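Local atomic coordinates of methyltransferase FkbM (Methylobacillus flagellatus KT, PDB entry 2PY6), a protein that probably acts as a methyltransferase of the FkbM family, transferring a methyl group to an acceptor that is not established. Residues P34-I46 and I138-F150. Numbering follows the deposited sequence.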
ATOM      1  N   PRO A  34     -29.348  12.678 -33.271  1.00 23.82           N
ATOM      2  CA  PRO A  34     -27.999  12.781 -32.733  1.00 24.45           C
ATOM      3  C   PRO A  34     -27.895  12.610 -31.205  1.00 25.24           C
ATOM      4  O   PRO A  34     -26.821  12.314 -30.681  1.00 23.95           O
ATOM      5  CB  PRO A  34     -27.543  14.159 -33.198  1.00 26.59           C
ATOM      6  CG  PRO A  34     -28.672  14.868 -33.568  1.00 26.69           C
ATOM      7  CD  PRO A  34     -29.771  13.932 -33.896  1.00 28.62           C
HETATM    8  N   MSE A  35     -29.014  12.758 -30.498  1.00 26.21           N
HETATM    9  CA  MSE A  35     -29.053  12.562 -29.057  1.00 25.54           C
HETATM   10  C   MSE A  35     -29.411  11.108 -28.695  1.00 27.10           C
HETATM   11  O   MSE A  35     -29.596  10.783 -27.519  1.00 25.35           O
HETATM   12  CB  MSE A  35     -30.045  13.562 -28.440  1.00 28.98           C
HETATM   13  CG  MSE A  35     -29.658  15.020 -28.673  1.00 31.73           C
HETATM   14 SE   MSE A  35     -27.935  15.375 -27.816  0.75 38.36          SE
HETATM   15  CE  MSE A  35     -28.546  15.589 -25.943  1.00 32.00           C
ATOM     16  N   PHE A  36     -29.463  10.217 -29.697  1.00 27.75           N
ATOM     17  CA  PHE A  36     -29.717   8.815 -29.457  1.00 26.85           C
ATOM     18  C   PHE A  36     -28.723   8.323 -28.445  1.00 27.61           C
ATOM     19  O   PHE A  36     -27.527   8.621 -28.542  1.00 27.70           O
ATOM     20  CB  PHE A  36     -29.549   7.963 -30.715  1.00 25.81           C
ATOM     21  CG  PHE A  36     -29.614   6.456 -30.422  1.00 30.42           C
ATOM     22  CD1 PHE A  36     -30.828   5.841 -30.083  1.00 27.32           C
ATOM     23  CD2 PHE A  36     -28.482   5.671 -30.481  1.00 28.43           C
ATOM     24  CE1 PHE A  36     -30.904   4.497 -29.819  1.00 26.56           C
ATOM     25  CE2 PHE A  36     -28.547   4.336 -30.238  1.00 27.43           C
ATOM     26  CZ  PHE A  36     -29.763   3.728 -29.893  1.00 27.52           C
ATOM     27  N   GLY A  37     -29.184   7.576 -27.467  1.00 30.28           N
ATOM     28  CA  GLY A  37     -28.254   7.053 -26.464  1.00 30.14           C
ATOM     29  C   GLY A  37     -28.034   7.970 -25.260  1.00 33.49           C
ATOM     30  O   GLY A  37     -27.323   7.581 -24.302  1.00 34.50           O
ATOM     31  N   ILE A  38     -28.602   9.181 -25.297  1.00 31.44           N
ATOM     32  CA  ILE A  38     -28.484  10.103 -24.188  1.00 31.40           C
ATOM     33  C   ILE A  38     -29.731   9.943 -23.277  1.00 31.64           C
ATOM     34  O   ILE A  38     -30.846   9.920 -23.760  1.00 30.80           O
ATOM     35  CB  ILE A  38     -28.316  11.561 -24.677  1.00 32.99           C
ATOM     36  CG1 ILE A  38     -27.126  11.654 -25.647  1.00 31.81           C
ATOM     37  CG2 ILE A  38     -28.159  12.523 -23.498  1.00 29.09           C
ATOM     38  CD1 ILE A  38     -25.794  11.099 -25.089  1.00 34.89           C
ATOM     39  N   PRO A  39     -29.532   9.783 -21.954  1.00 31.43           N
ATOM     40  CA  PRO A  39     -30.700   9.648 -21.060  1.00 32.29           C
ATOM     41  C   PRO A  39     -31.677  10.810 -21.173  1.00 28.48           C
ATOM     42  O   PRO A  39     -31.258  11.958 -21.204  1.00 28.35           O
ATOM     43  CB  PRO A  39     -30.078   9.590 -19.666  1.00 30.93           C
ATOM     44  CG  PRO A  39     -28.681   9.142 -19.899  1.00 32.00           C
ATOM     45  CD  PRO A  39     -28.267   9.713 -21.211  1.00 31.66           C
ATOM     46  N   ALA A  40     -32.966  10.484 -21.262  1.00 30.88           N
ATOM     47  CA  ALA A  40     -34.043  11.462 -21.453  1.00 30.75           C
ATOM     48  C   ALA A  40     -34.001  12.645 -20.486  1.00 29.42           C
ATOM     49  O   ALA A  40     -34.238  13.773 -20.884  1.00 29.69           O
ATOM     50  CB  ALA A  40     -35.410  10.757 -21.322  1.00 33.25           C
ATOM     51  N   ASN A  41     -33.712  12.380 -19.214  1.00 30.16           N
ATOM     52  CA  ASN A  41     -33.698  13.433 -18.210  1.00 27.87           C
ATOM     53  C   ASN A  41     -32.560  14.422 -18.437  1.00 28.07           C
ATOM     54  O   ASN A  41     -32.708  15.624 -18.145  1.00 27.38           O
ATOM     55  CB  ASN A  41     -33.713  12.862 -16.778  1.00 29.08           C
ATOM     56  CG  ASN A  41     -32.538  11.935 -16.470  1.00 26.57           C
ATOM     57  OD1 ASN A  41     -31.765  11.528 -17.354  1.00 32.69           O
ATOM     58  ND2 ASN A  41     -32.413  11.576 -15.188  1.00 18.91           N
ATOM     59  N   VAL A  42     -31.447  13.930 -18.993  1.00 25.52           N
ATOM     60  CA  VAL A  42     -30.335  14.811 -19.344  1.00 25.19           C
ATOM     61  C   VAL A  42     -30.684  15.600 -20.596  1.00 23.21           C
ATOM     62  O   VAL A  42     -30.387  16.797 -20.672  1.00 21.03           O
ATOM     63  CB  VAL A  42     -29.052  14.038 -19.590  1.00 26.77           C
ATOM     64  CG1 VAL A  42     -27.946  14.987 -20.071  1.00 29.58           C
ATOM     65  CG2 VAL A  42     -28.629  13.280 -18.329  1.00 30.18           C
ATOM     66  N   ARG A  43     -31.276  14.934 -21.595  1.00 22.87           N
ATOM     67  CA  ARG A  43     -31.665  15.639 -22.820  1.00 25.83           C
ATOM     68  C   ARG A  43     -32.577  16.808 -22.517  1.00 28.44           C
ATOM     69  O   ARG A  43     -32.434  17.873 -23.121  1.00 30.64           O
ATOM     70  CB  ARG A  43     -32.391  14.718 -23.791  1.00 23.34           C
ATOM     71  CG  ARG A  43     -31.529  13.642 -24.347  1.00 24.51           C
ATOM     72  CD  ARG A  43     -32.253  12.701 -25.217  1.00 21.70           C
ATOM     73  NE  ARG A  43     -32.739  13.358 -26.410  1.00 26.50           N
ATOM     74  CZ  ARG A  43     -33.083  12.719 -27.526  1.00 27.45           C
ATOM     75  NH1 ARG A  43     -32.946  11.421 -27.629  1.00 24.91           N
ATOM     76  NH2 ARG A  43     -33.546  13.404 -28.561  1.00 27.65           N
ATOM     77  N   GLU A  44     -33.529  16.604 -21.607  1.00 31.57           N
ATOM     78  CA  GLU A  44     -34.466  17.679 -21.275  1.00 34.30           C
ATOM     79  C   GLU A  44     -33.782  18.838 -20.546  1.00 29.93           C
ATOM     80  O   GLU A  44     -34.160  19.977 -20.744  1.00 28.25           O
ATOM     81  CB  GLU A  44     -35.733  17.183 -20.568  1.00 33.57           C
ATOM     82  CG  GLU A  44     -35.692  16.953 -19.075  1.00 44.65           C
ATOM     83  CD  GLU A  44     -37.096  16.686 -18.511  1.00 45.56           C
ATOM     84  OE1 GLU A  44     -37.865  15.926 -19.162  1.00 61.34           O
ATOM     85  OE2 GLU A  44     -37.429  17.246 -17.436  1.00 61.17           O
ATOM     86  N   VAL A  45     -32.773  18.561 -19.728  1.00 28.58           N
ATOM     87  CA  VAL A  45     -32.012  19.652 -19.105  1.00 27.07           C
ATOM     88  C   VAL A  45     -31.229  20.424 -20.186  1.00 26.93           C
ATOM     89  O   VAL A  45     -31.338  21.674 -20.279  1.00 23.93           O
ATOM     90  CB  VAL A  45     -31.051  19.168 -17.999  1.00 25.82           C
ATOM     91  CG1 VAL A  45     -30.197  20.325 -17.496  1.00 25.64           C
ATOM     92  CG2 VAL A  45     -31.818  18.580 -16.831  1.00 21.83           C
ATOM     93  N   ILE A  46     -30.467  19.689 -21.007  1.00 26.31           N
ATOM     94  CA  ILE A  46     -29.663  20.298 -22.076  1.00 29.35           C
ATOM     95  C   ILE A  46     -30.557  21.135 -23.017  1.00 31.22           C
ATOM     96  O   ILE A  46     -30.177  22.248 -23.375  1.00 31.29           O
ATOM     97  CB  ILE A  46     -28.783  19.259 -22.846  1.00 30.22           C
ATOM     98  CG1 ILE A  46     -27.696  18.699 -21.927  1.00 31.93           C
ATOM     99  CG2 ILE A  46     -28.090  19.894 -24.053  1.00 28.71           C
ATOM    100  CD1 ILE A  46     -26.920  17.513 -22.516  1.00 31.20           C
ATOM    101  N   ILE A 138     -30.907  11.989  -9.934  1.00 31.41           N
ATOM    102  CA  ILE A 138     -29.998  12.996 -10.472  1.00 30.77           C
ATOM    103  C   ILE A 138     -29.634  12.611 -11.889  1.00 30.74           C
ATOM    104  O   ILE A 138     -29.069  11.552 -12.083  1.00 30.44           O
ATOM    105  CB  ILE A 138     -28.667  13.104  -9.657  1.00 30.77           C
ATOM    106  CG1 ILE A 138     -28.951  13.380  -8.176  1.00 29.53           C
ATOM    107  CG2 ILE A 138     -27.737  14.176 -10.275  1.00 28.91           C
ATOM    108  CD1 ILE A 138     -27.719  13.260  -7.264  1.00 30.56           C
ATOM    109  N   PRO A 139     -29.924  13.488 -12.879  1.00 32.42           N
ATOM    110  CA  PRO A 139     -29.559  13.180 -14.278  1.00 31.72           C
ATOM    111  C   PRO A 139     -28.048  12.953 -14.396  1.00 30.63           C
ATOM    112  O   PRO A 139     -27.249  13.752 -13.868  1.00 30.65           O
ATOM    113  CB  PRO A 139     -30.014  14.429 -15.045  1.00 28.87           C
ATOM    114  CG  PRO A 139     -31.014  15.044 -14.197  1.00 27.03           C
ATOM    115  CD  PRO A 139     -30.582  14.809 -12.785  1.00 30.85           C
ATOM    116  N   HIS A 140     -27.672  11.823 -14.998  1.00 31.36           N
ATOM    117  CA  HIS A 140     -26.272  11.426 -15.084  1.00 29.94           C
ATOM    118  C   HIS A 140     -25.892  10.804 -16.420  1.00 30.54           C
ATOM    119  O   HIS A 140     -26.750  10.264 -17.127  1.00 30.77           O
ATOM    120  CB  HIS A 140     -25.879  10.516 -13.888  1.00 29.89           C
ATOM    121  CG  HIS A 140     -26.657   9.251 -13.788  1.00 27.46           C
ATOM    122  ND1 HIS A 140     -27.999   9.221 -13.482  1.00 25.79           N
ATOM    123  CD2 HIS A 140     -26.275   7.961 -13.940  1.00 26.14           C
ATOM    124  CE1 HIS A 140     -28.411   7.968 -13.466  1.00 31.69           C
ATOM    125  NE2 HIS A 140     -27.382   7.185 -13.738  1.00 29.37           N
ATOM    126  N   LEU A 141     -24.588  10.881 -16.717  1.00 32.08           N
ATOM    127  CA  LEU A 141     -23.994  10.443 -17.977  1.00 33.19           C
ATOM    128  C   LEU A 141     -22.629   9.860 -17.766  1.00 27.85           C
ATOM    129  O   LEU A 141     -21.916  10.294 -16.893  1.00 29.89           O
ATOM    130  CB  LEU A 141     -23.678  11.647 -18.873  1.00 34.92           C
ATOM    131  CG  LEU A 141     -24.738  12.569 -19.381  1.00 42.67           C
ATOM    132  CD1 LEU A 141     -24.093  13.859 -19.830  1.00 52.29           C
ATOM    133  CD2 LEU A 141     -25.506  11.905 -20.499  1.00 51.66           C
ATOM    134  N   ASN A 142     -22.257   8.918 -18.615  1.00 28.47           N
ATOM    135  CA  ASN A 142     -20.879   8.422 -18.658  1.00 32.76           C
ATOM    136  C   ASN A 142     -20.126   9.326 -19.683  1.00 32.53           C
ATOM    137  O   ASN A 142     -20.755  10.202 -20.349  1.00 29.21           O
ATOM    138  CB  ASN A 142     -20.806   6.937 -18.994  1.00 32.81           C
ATOM    139  CG  ASN A 142     -21.254   6.613 -20.392  1.00 28.64           C
ATOM    140  OD1 ASN A 142     -21.092   7.396 -21.323  1.00 32.26           O
ATOM    141  ND2 ASN A 142     -21.790   5.424 -20.552  1.00 30.38           N
ATOM    142  N   PHE A 143     -18.820   9.134 -19.810  1.00 30.32           N
ATOM    143  CA  PHE A 143     -18.021   9.993 -20.666  1.00 30.48           C
ATOM    144  C   PHE A 143     -18.432  10.002 -22.157  1.00 31.45           C
ATOM    145  O   PHE A 143     -18.529  11.069 -22.762  1.00 29.40           O
ATOM    146  CB  PHE A 143     -16.544   9.694 -20.516  1.00 34.37           C
ATOM    147  CG  PHE A 143     -15.683  10.657 -21.245  1.00 32.78           C
ATOM    148  CD1 PHE A 143     -15.347  11.872 -20.670  1.00 33.82           C
ATOM    149  CD2 PHE A 143     -15.241  10.372 -22.526  1.00 39.16           C
ATOM    150  CE1 PHE A 143     -14.576  12.767 -21.355  1.00 36.02           C
ATOM    151  CE2 PHE A 143     -14.473  11.271 -23.211  1.00 41.54           C
ATOM    152  CZ  PHE A 143     -14.142  12.473 -22.630  1.00 35.46           C
ATOM    153  N   GLU A 144     -18.729   8.842 -22.721  1.00 30.69           N
ATOM    154  CA  GLU A 144     -19.104   8.781 -24.139  1.00 35.15           C
ATOM    155  C   GLU A 144     -20.405   9.512 -24.358  1.00 32.73           C
ATOM    156  O   GLU A 144     -20.557  10.195 -25.377  1.00 30.78           O
ATOM    157  CB  GLU A 144     -19.239   7.347 -24.642  1.00 34.90           C
ATOM    158  CG  GLU A 144     -17.944   6.665 -24.971  1.00 40.02           C
ATOM    159  CD  GLU A 144     -17.056   6.353 -23.777  1.00 43.06           C
ATOM    160  OE1 GLU A 144     -17.599   6.157 -22.666  1.00 33.85           O
ATOM    161  OE2 GLU A 144     -15.815   6.285 -23.980  1.00 42.60           O
ATOM    162  N   GLN A 145     -21.337   9.354 -23.401  1.00 32.54           N
ATOM    163  CA  GLN A 145     -22.618  10.076 -23.409  1.00 31.38           C
ATOM    164  C   GLN A 145     -22.406  11.576 -23.273  1.00 30.63           C
ATOM    165  O   GLN A 145     -23.076  12.358 -23.950  1.00 29.58           O
ATOM    166  CB  GLN A 145     -23.550   9.575 -22.310  1.00 32.51           C
ATOM    167  CG  GLN A 145     -24.025   8.100 -22.507  1.00 32.80           C
ATOM    168  CD  GLN A 145     -24.856   7.583 -21.335  1.00 34.17           C
ATOM    169  OE1 GLN A 145     -24.563   7.872 -20.175  1.00 29.32           O
ATOM    170  NE2 GLN A 145     -25.881   6.808 -21.633  1.00 35.02           N
ATOM    171  N   ALA A 146     -21.478  11.983 -22.403  1.00 26.17           N
ATOM    172  CA  ALA A 146     -21.140  13.399 -22.273  1.00 27.68           C
ATOM    173  C   ALA A 146     -20.658  13.971 -23.622  1.00 29.17           C
ATOM    174  O   ALA A 146     -21.114  15.037 -24.046  1.00 28.60           O
ATOM    175  CB  ALA A 146     -20.046  13.604 -21.232  1.00 27.09           C
ATOM    176  N   VAL A 147     -19.712  13.274 -24.269  1.00 28.86           N
ATOM    177  CA  VAL A 147     -19.161  13.720 -25.565  1.00 29.05           C
ATOM    178  C   VAL A 147     -20.280  13.948 -26.594  1.00 28.74           C
ATOM    179  O   VAL A 147     -20.296  14.959 -27.266  1.00 27.10           O
ATOM    180  CB  VAL A 147     -18.093  12.765 -26.098  1.00 31.12           C
ATOM    181  CG1 VAL A 147     -17.689  13.116 -27.534  1.00 28.44           C
ATOM    182  CG2 VAL A 147     -16.867  12.792 -25.190  1.00 32.65           C
ATOM    183  N   ARG A 148     -21.241  13.028 -26.658  1.00 30.28           N
ATOM    184  CA  ARG A 148     -22.333  13.127 -27.592  1.00 29.80           C
ATOM    185  C   ARG A 148     -23.371  14.165 -27.206  1.00 29.72           C
ATOM    186  O   ARG A 148     -23.846  14.901 -28.060  1.00 31.31           O
ATOM    187  CB  ARG A 148     -23.003  11.755 -27.759  1.00 31.42           C
ATOM    188  CG  ARG A 148     -24.197  11.749 -28.761  1.00 30.67           C
ATOM    189  CD  ARG A 148     -24.699  10.318 -28.961  1.00 25.40           C
ATOM    190  NE  ARG A 148     -23.739   9.521 -29.709  1.00 28.37           N
ATOM    191  CZ  ARG A 148     -23.875   8.220 -29.935  1.00 30.99           C
ATOM    192  NH1 ARG A 148     -24.950   7.585 -29.509  1.00 26.42           N
ATOM    193  NH2 ARG A 148     -22.960   7.563 -30.641  1.00 28.86           N
ATOM    194  N   ALA A 149     -23.717  14.234 -25.920  1.00 28.86           N
ATOM    195  CA  ALA A 149     -24.785  15.124 -25.448  1.00 27.65           C
ATOM    196  C   ALA A 149     -24.444  16.596 -25.515  1.00 30.43           C
ATOM    197  O   ALA A 149     -25.322  17.418 -25.676  1.00 29.49           O
ATOM    198  CB  ALA A 149     -25.215  14.751 -24.024  1.00 30.40           C
ATOM    199  N   PHE A 150     -23.162  16.910 -25.365  1.00 33.43           N
ATOM    200  CA  PHE A 150     -22.663  18.277 -25.399  1.00 33.63           C
ATOM    201  C   PHE A 150     -21.999  18.659 -26.708  1.00 31.32           C
ATOM    202  O   PHE A 150     -21.461  19.735 -26.792  1.00 31.42           O
ATOM    203  CB  PHE A 150     -21.708  18.495 -24.209  1.00 36.38           C
ATOM    204  CG  PHE A 150     -22.419  18.517 -22.877  1.00 37.39           C
ATOM    205  CD1 PHE A 150     -23.308  19.534 -22.588  1.00 32.93           C
ATOM    206  CD2 PHE A 150     -22.233  17.505 -21.946  1.00 38.67           C
ATOM    207  CE1 PHE A 150     -23.983  19.568 -21.390  1.00 36.81           C
ATOM    208  CE2 PHE A 150     -22.924  17.517 -20.752  1.00 39.57           C
ATOM    209  CZ  PHE A 150     -23.796  18.550 -20.474  1.00 44.10           C
TER
HETATM  210  O   HOH W   1     -29.723  10.040 -16.149  1.00 21.26           O
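M35 to A149 and V42 to P139 mark the two ends of the backbone register, with CA atoms 5.4 Å apart at the V42–P139 end, so the type II turn M35–I38 lies along helix 143-149 and the start of helix 40-49 meets edge strand 140-142. That strand closes one side of the six-stranded, mainly parallel sheet of an alpha/beta domain, and L141 hydrogen-bonds its inner neighbour through A116 and N118.

Q145 uses both ends of its amide, one across the contact, one within its own segment: NE2 donates to G37 O, nearly in line with the carbonyl though 31° out of the amide plane, while OE1 accepts from N142 N at 3.0 Å on an in-plane lone pair. Q145 N donates back to N142 OD1, and these reciprocal bonds make a capping box at the helix start. With an alanine here, G37 O would probably lose this donor and N142 N its side-chain acceptor, leaving the box only the bond to N142 OD1.

R148 has CG opposite its backbone N (chi1 -180°) and bends at chi3, bringing NH1 to F36 O at 2.9 Å, within 13° of the guanidinium plane but above the carbonyl plane. NH1 also reaches L198 O, and NE pairs with D162.

Apolar packing fills the centre: A149 CB touches both I38 CG2 (3.7 Å) and I46 CD1 (3.6 Å), and L141 CD2 meets P39 CD. Near P139, a water donates to N41 OD1 and accepts from H140 N. I46 CD1 completes the seam over one face of the F150 ring, 4.0 Å from its centroid.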